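Long-range contacts in manganese-binding protein (Chlamydia trachomatis, PDB 6NSI), which binds iron, manganese and nickel ions, preferring ferrous iron, and delivers them to the membrane permease of an ABC import system: residues Met7-Cys12 and Asn25-Asp30; Leu53-Gly58 and Ala118-Gln123. One frame throughout, in Å; residues are numbered along the deposited sequence.

Interaction 1. Residues Met7-Cys12 and Asn25-Asp30; sequences MNRMIC and NIVLID
The guanidinium of Arg-9 meets the carboxylate of Asp-30 edge-on: OD2 lies near the guanidinium plane, 2.8 Å from NH1, in a salt bridge whose two planes stand 80° apart. NH1 reaches OD2 on its syn side, though 30° out of the carboxylate plane. With chi1 at -75°, CG of Arg-9 lies 3.4 Å from the carboxylate carbon CG of Asp-30, and the bends at chi2 and chi3 that follow turn the chain so that NH1 meets OD2. The other guanidinium nitrogens are held as well, NE by Asp-13 and NH2 by the carbonyl of Asp-264.

Behind this pair the backbones join. Ile-29 N donates to Met-7 O over 2.8 Å, and one water accepts from Arg-9 N and donates to Ile-29 O. Asn-8 is the N-cap of helix 9-19, its OD1 accepting from Ile-11 N at 3.0 Å. Methyl CG2 of Val-27 presses against the Asn-8 carbonyl carbon, while Cys-12 SG rests 4.0 Å from Val-27 CB. Farther along, Met-7 curls so that SD lies alongside Leu-28 CD2 (3.6 Å) and CE touches Ile-29 CD1.

The contact ties the turn into helix 9-19, and the helix's first residues, to strand 24-27 and what follows it within a beta-alpha-beta unit. Its mixed chemistry implies a junction fixed in direction by polar bonds and filled by apolar groups, with the Arg-9 charge probably well balanced between two aspartates.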
loop_
_atom_site.group_PDB
_atom_site.type_symbol
_atom_site.label_atom_id
_atom_site.label_comp_id
_atom_site.label_asym_id
_atom_site.label_seq_id
_atom_site.Cartn_x
_atom_site.Cartn_y
_atom_site.Cartn_z
ATOM N N MET A 7 -9.436 -4.746 8.383
ATOM C CA MET A 7 -9.792 -3.342 8.173
ATOM C C MET A 7 -9.997 -3.019 6.692
ATOM O O MET A 7 -10.908 -2.258 6.342
ATOM C CB MET A 7 -8.727 -2.433 8.785
ATOM C CG MET A 7 -8.896 -2.224 10.290
ATOM S SD MET A 7 -10.511 -1.525 10.710
ATOM C CE MET A 7 -10.509 -0.039 9.711
ATOM N N ASN A 8 -9.179 -3.598 5.805
ATOM C CA ASN A 8 -9.194 -3.232 4.385
ATOM C C ASN A 8 -8.873 -4.469 3.542
ATOM O O ASN A 8 -8.596 -5.552 4.073
ATOM C CB ASN A 8 -8.214 -2.083 4.111
ATOM C CG ASN A 8 -6.761 -2.451 4.438
ATOM O OD1 ASN A 8 -6.209 -3.429 3.913
ATOM N ND2 ASN A 8 -6.132 -1.649 5.289
ATOM N N ARG A 9 -8.900 -4.301 2.203
ATOM C CA ARG A 9 -8.760 -5.455 1.314
ATOM C C ARG A 9 -7.316 -5.916 1.166
ATOM O O ARG A 9 -7.067 -7.097 0.885
ATOM C CB ARG A 9 -9.338 -5.146 -0.062
ATOM C CG ARG A 9 -10.851 -5.140 -0.092
ATOM C CD ARG A 9 -11.412 -6.547 0.086
ATOM N NE ARG A 9 -10.947 -7.456 -0.954
ATOM C CZ ARG A 9 -11.375 -7.423 -2.213
ATOM N NH1 ARG A 9 -12.281 -6.529 -2.580
ATOM N NH2 ARG A 9 -10.900 -8.279 -3.107
ATOM N N MET A 10 -6.359 -5.004 1.330
ATOM C CA MET A 10 -4.958 -5.399 1.274
ATOM C C MET A 10 -4.643 -6.398 2.381
ATOM O O MET A 10 -3.878 -7.348 2.178
ATOM C CB MET A 10 -4.083 -4.154 1.365
ATOM C CG MET A 10 -4.322 -3.190 0.196
ATOM S SD MET A 10 -5.675 -2.008 0.485
ATOM C CE MET A 10 -4.847 -0.873 1.601
ATOM N N ILE A 11 -5.266 -6.216 3.549
ATOM C CA ILE A 11 -5.180 -7.207 4.612
ATOM C C ILE A 11 -6.110 -8.381 4.334
ATOM O O ILE A 11 -5.695 -9.541 4.411
ATOM C CB ILE A 11 -5.490 -6.553 5.968
ATOM C CG1 ILE A 11 -4.408 -5.534 6.306
ATOM C CG2 ILE A 11 -5.587 -7.602 7.063
ATOM C CD1 ILE A 11 -4.839 -4.561 7.358
ATOM N N CYS A 12 -7.370 -8.102 3.989
ATOM C CA CYS A 12 -8.383 -9.162 3.953
ATOM C C CYS A 12 -8.037 -10.263 2.960
ATOM O O CYS A 12 -8.268 -11.450 3.231
ATOM C CB CYS A 12 -9.757 -8.590 3.616
ATOM S SG CYS A 12 -11.098 -9.790 3.987
ATOM N N ASN A 25 -14.482 -14.296 6.511
ATOM C CA ASN A 25 -13.697 -13.077 6.565
ATOM C C ASN A 25 -14.574 -11.920 6.134
ATOM O O ASN A 25 -15.238 -11.995 5.095
ATOM C CB ASN A 25 -12.468 -13.180 5.661
ATOM C CG ASN A 25 -11.382 -14.033 6.265
ATOM O OD1 ASN A 25 -10.742 -13.628 7.232
ATOM N ND2 ASN A 25 -11.188 -15.239 5.721
ATOM N N ILE A 26 -14.593 -10.864 6.937
ATOM C CA ILE A 26 -15.286 -9.642 6.570
ATOM C C ILE A 26 -14.254 -8.526 6.471
ATOM O O ILE A 26 -13.182 -8.570 7.081
ATOM C CB ILE A 26 -16.418 -9.268 7.559
ATOM C CG1 ILE A 26 -15.979 -9.471 9.009
ATOM C CG2 ILE A 26 -17.666 -10.093 7.273
ATOM C CD1 ILE A 26 -16.989 -8.916 10.043
ATOM N N VAL A 27 -14.587 -7.520 5.681
ATOM C CA VAL A 27 -13.720 -6.368 5.510
ATOM C C VAL A 27 -14.538 -5.123 5.802
ATOM O O VAL A 27 -15.684 -5.004 5.358
ATOM C CB VAL A 27 -13.090 -6.313 4.099
ATOM C CG1 VAL A 27 -14.150 -6.123 3.004
ATOM C CG2 VAL A 27 -12.062 -5.221 4.043
ATOM N N LEU A 28 -13.972 -4.230 6.606
ATOM C CA LEU A 28 -14.630 -2.943 6.934
ATOM C C LEU A 28 -14.610 -1.942 5.777
ATOM O O LEU A 28 -15.643 -1.424 5.433
ATOM C CB LEU A 28 -13.918 -2.331 8.129
ATOM C CG LEU A 28 -14.835 -1.943 9.274
ATOM C CD1 LEU A 28 -15.512 -3.174 9.828
ATOM C CD2 LEU A 28 -14.050 -1.220 10.342
ATOM N N ILE A 29 -13.452 -1.756 5.168
ATOM C CA ILE A 29 -13.268 -0.709 4.132
ATOM C C ILE A 29 -12.981 -1.378 2.794
ATOM O O ILE A 29 -12.083 -2.199 2.715
ATOM C CB ILE A 29 -12.106 0.213 4.545
ATOM C CG1 ILE A 29 -12.276 0.787 5.950
ATOM C CG2 ILE A 29 -11.843 1.290 3.509
ATOM C CD1 ILE A 29 -11.092 1.539 6.448
ATOM N N ASP A 30 -13.792 -1.055 1.806
ATOM C CA ASP A 30 -13.576 -1.528 0.444
ATOM C C ASP A 30 -14.137 -0.490 -0.516
ATOM O O ASP A 30 -14.805 0.472 -0.107
ATOM C CB ASP A 30 -14.224 -2.899 0.185
ATOM C CG ASP A 30 -13.690 -3.574 -1.088
ATOM O OD1 ASP A 30 -12.857 -2.961 -1.805
ATOM O OD2 ASP A 30 -14.095 -4.722 -1.372
HETATM O O HOH W 1 -10.008 -2.009 1.207
#

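Interaction 2. Residues Leu53-Gly58 and Ala118-Gln123; sequences LIFCNG and AAALIQ
Phe-55 and Leu-53 reach from residues 53-58 toward two successive residues of the helix, Ala-120 and Leu-121. The phenyl ring presents its edge to the alanine: Ala-120 CB lies near the ring plane, 3.8 Å from CE2. CZ also approaches the branch carbon CG of Leu-121, at 3.8 Å, while CE1 comes within 4.0 Å of Leu-121 CD2. That same methyl is shared with Leu-53, whose CD1 touches it at 3.9 Å. One leucine branch thus meets both Leu-53 and Phe-55, and the ring meets the methyl of Ala-120 as well.

Backbone and torsions position this first shell. Leu-53 and Phe-55, two residues apart, both point toward the helix; in Phe-55, CG stands anti to the carbonyl carbon (chi1 -77°), which carries the far end of the ring out to the helix. Leu-121 leans across to the strand although its CB leaves the helix obliquely. All four side chains are buried, and they meet one another through carbon atoms alone.

Outside this shell, Ile-11 of helix 9-19 packs on Phe-55 and Ile-18 on Leu-121, while Val-78 of strand 77-79 touches both Phe-55 and Ala-120. Helix 107-124 therefore packs beside helix 9-19 on one face of the parallel sheet, with Ile-122 turned away toward helix 129-154 and strand 54-56 lying between strands 3-6 and 77-79.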
loop_
_atom_site.group_PDB
_atom_site.type_symbol
_atom_site.label_atom_id
_atom_site.label_comp_id
_atom_site.label_asym_id
_atom_site.label_seq_id
_atom_site.Cartn_x
_atom_site.Cartn_y
_atom_site.Cartn_z
ATOM N N LEU A 53 -11.079 -11.690 15.673
ATOM C CA LEU A 53 -9.820 -10.985 15.494
ATOM C C LEU A 53 -10.093 -9.807 14.572
ATOM O O LEU A 53 -10.892 -9.929 13.639
ATOM C CB LEU A 53 -8.740 -11.891 14.882
ATOM C CG LEU A 53 -8.099 -13.009 15.712
ATOM C CD1 LEU A 53 -7.211 -13.880 14.826
ATOM C CD2 LEU A 53 -7.310 -12.421 16.869
ATOM N N ILE A 54 -9.440 -8.674 14.840
ATOM C CA ILE A 54 -9.543 -7.466 14.009
ATOM C C ILE A 54 -8.144 -7.112 13.528
ATOM O O ILE A 54 -7.302 -6.672 14.322
ATOM C CB ILE A 54 -10.155 -6.288 14.769
ATOM C CG1 ILE A 54 -11.581 -6.621 15.210
ATOM C CG2 ILE A 54 -10.116 -5.030 13.903
ATOM C CD1 ILE A 54 -12.177 -5.591 16.161
ATOM N N PHE A 55 -7.905 -7.276 12.229
ATOM C CA PHE A 55 -6.589 -7.049 11.644
ATOM C C PHE A 55 -6.484 -5.610 11.128
ATOM O O PHE A 55 -7.245 -5.202 10.241
ATOM C CB PHE A 55 -6.333 -8.065 10.529
ATOM C CG PHE A 55 -5.970 -9.439 11.032
ATOM C CD1 PHE A 55 -6.901 -10.469 11.009
ATOM C CD2 PHE A 55 -4.697 -9.701 11.522
ATOM C CE1 PHE A 55 -6.567 -11.740 11.469
ATOM C CE2 PHE A 55 -4.356 -10.975 11.983
ATOM C CZ PHE A 55 -5.292 -11.989 11.957
ATOM N N CYS A 56 -5.551 -4.845 11.704
ATOM C CA CYS A 56 -5.305 -3.446 11.381
ATOM C C CYS A 56 -3.929 -3.268 10.762
ATOM O O CYS A 56 -2.998 -4.036 11.037
ATOM C CB CYS A 56 -5.370 -2.563 12.625
ATOM S SG CYS A 56 -6.909 -2.725 13.504
ATOM N N ASN A 57 -3.802 -2.214 9.960
ATOM C CA ASN A 57 -2.504 -1.856 9.397
ATOM C C ASN A 57 -1.605 -1.224 10.445
ATOM O O ASN A 57 -0.392 -1.457 10.443
ATOM C CB ASN A 57 -2.675 -0.882 8.228
ATOM C CG ASN A 57 -1.380 -0.635 7.489
ATOM O OD1 ASN A 57 -1.042 -1.386 6.589
ATOM N ND2 ASN A 57 -0.651 0.429 7.853
ATOM N N GLY A 58 -2.188 -0.433 11.348
ATOM C CA GLY A 58 -1.405 0.396 12.241
ATOM C C GLY A 58 -0.766 1.518 11.440
ATOM O O GLY A 58 -1.222 1.881 10.354
ATOM N N ALA A 118 -0.652 -14.964 9.659
ATOM C CA ALA A 118 -0.697 -16.408 9.887
ATOM C C ALA A 118 -0.453 -16.748 11.350
ATOM O O ALA A 118 -1.211 -17.517 11.958
ATOM C CB ALA A 118 0.334 -17.106 9.005
ATOM N N ALA A 119 0.616 -16.199 11.931
ATOM C CA ALA A 119 0.921 -16.497 13.326
ATOM C C ALA A 119 -0.248 -16.111 14.218
ATOM O O ALA A 119 -0.733 -16.923 15.016
ATOM C CB ALA A 119 2.197 -15.773 13.753
ATOM N N ALA A 120 -0.729 -14.873 14.070
ATOM C CA ALA A 120 -1.866 -14.403 14.849
ATOM C C ALA A 120 -3.074 -15.315 14.680
ATOM O O ALA A 120 -3.766 -15.628 15.657
ATOM C CB ALA A 120 -2.218 -12.971 14.434
ATOM N N LEU A 121 -3.360 -15.732 13.441
ATOM C CA LEU A 121 -4.514 -16.592 13.209
ATOM C C LEU A 121 -4.326 -17.937 13.891
ATOM O O LEU A 121 -5.246 -18.456 14.537
ATOM C CB LEU A 121 -4.725 -16.793 11.711
ATOM C CG LEU A 121 -5.492 -15.692 10.994
ATOM C CD1 LEU A 121 -5.331 -15.879 9.494
ATOM C CD2 LEU A 121 -6.955 -15.677 11.398
ATOM N N ILE A 122 -3.126 -18.503 13.762
ATOM C CA ILE A 122 -2.832 -19.800 14.355
ATOM C C ILE A 122 -2.913 -19.721 15.874
ATOM O O ILE A 122 -3.367 -20.662 16.537
ATOM C CB ILE A 122 -1.452 -20.285 13.873
ATOM C CG1 ILE A 122 -1.542 -20.744 12.411
ATOM C CG2 ILE A 122 -0.921 -21.378 14.793
ATOM C CD1 ILE A 122 -0.209 -21.075 11.776
ATOM N N GLN A 123 -2.489 -18.592 16.448
ATOM C CA GLN A 123 -2.568 -18.424 17.895
ATOM C C GLN A 123 -4.018 -18.363 18.379
ATOM O O GLN A 123 -4.316 -18.805 19.496
ATOM C CB GLN A 123 -1.786 -17.172 18.309
ATOM C CG GLN A 123 -1.951 -16.740 19.770
ATOM C CD GLN A 123 -0.888 -17.335 20.692
ATOM O OE1 GLN A 123 0.205 -17.706 20.249
ATOM N NE2 GLN A 123 -1.211 -17.434 21.982
#

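The two interactions serve the same four-stranded parallel sheet, with centres about 12 Å apart, by different chemistry. Interaction 1 joins neighbours in sequence at the sheet's edge strand; partly buried, with the side chain of Asn-8 about 10 Å from the bound iron, it combines a salt bridge, a bridging water and a backbone bond with apolar packing. Interaction 2 links an inner strand to a helix sixty residues on, away from the annotated sites, and is buried and rests on apolar packing. They meet directly: Met-7 N lies 2.9 Å from Phe-55 O, a probable hydrogen bond, and Ile-11 CG2 packs 3.6 Å from Phe-55 CB. Polar bonds thus supplement packing only in interaction 1.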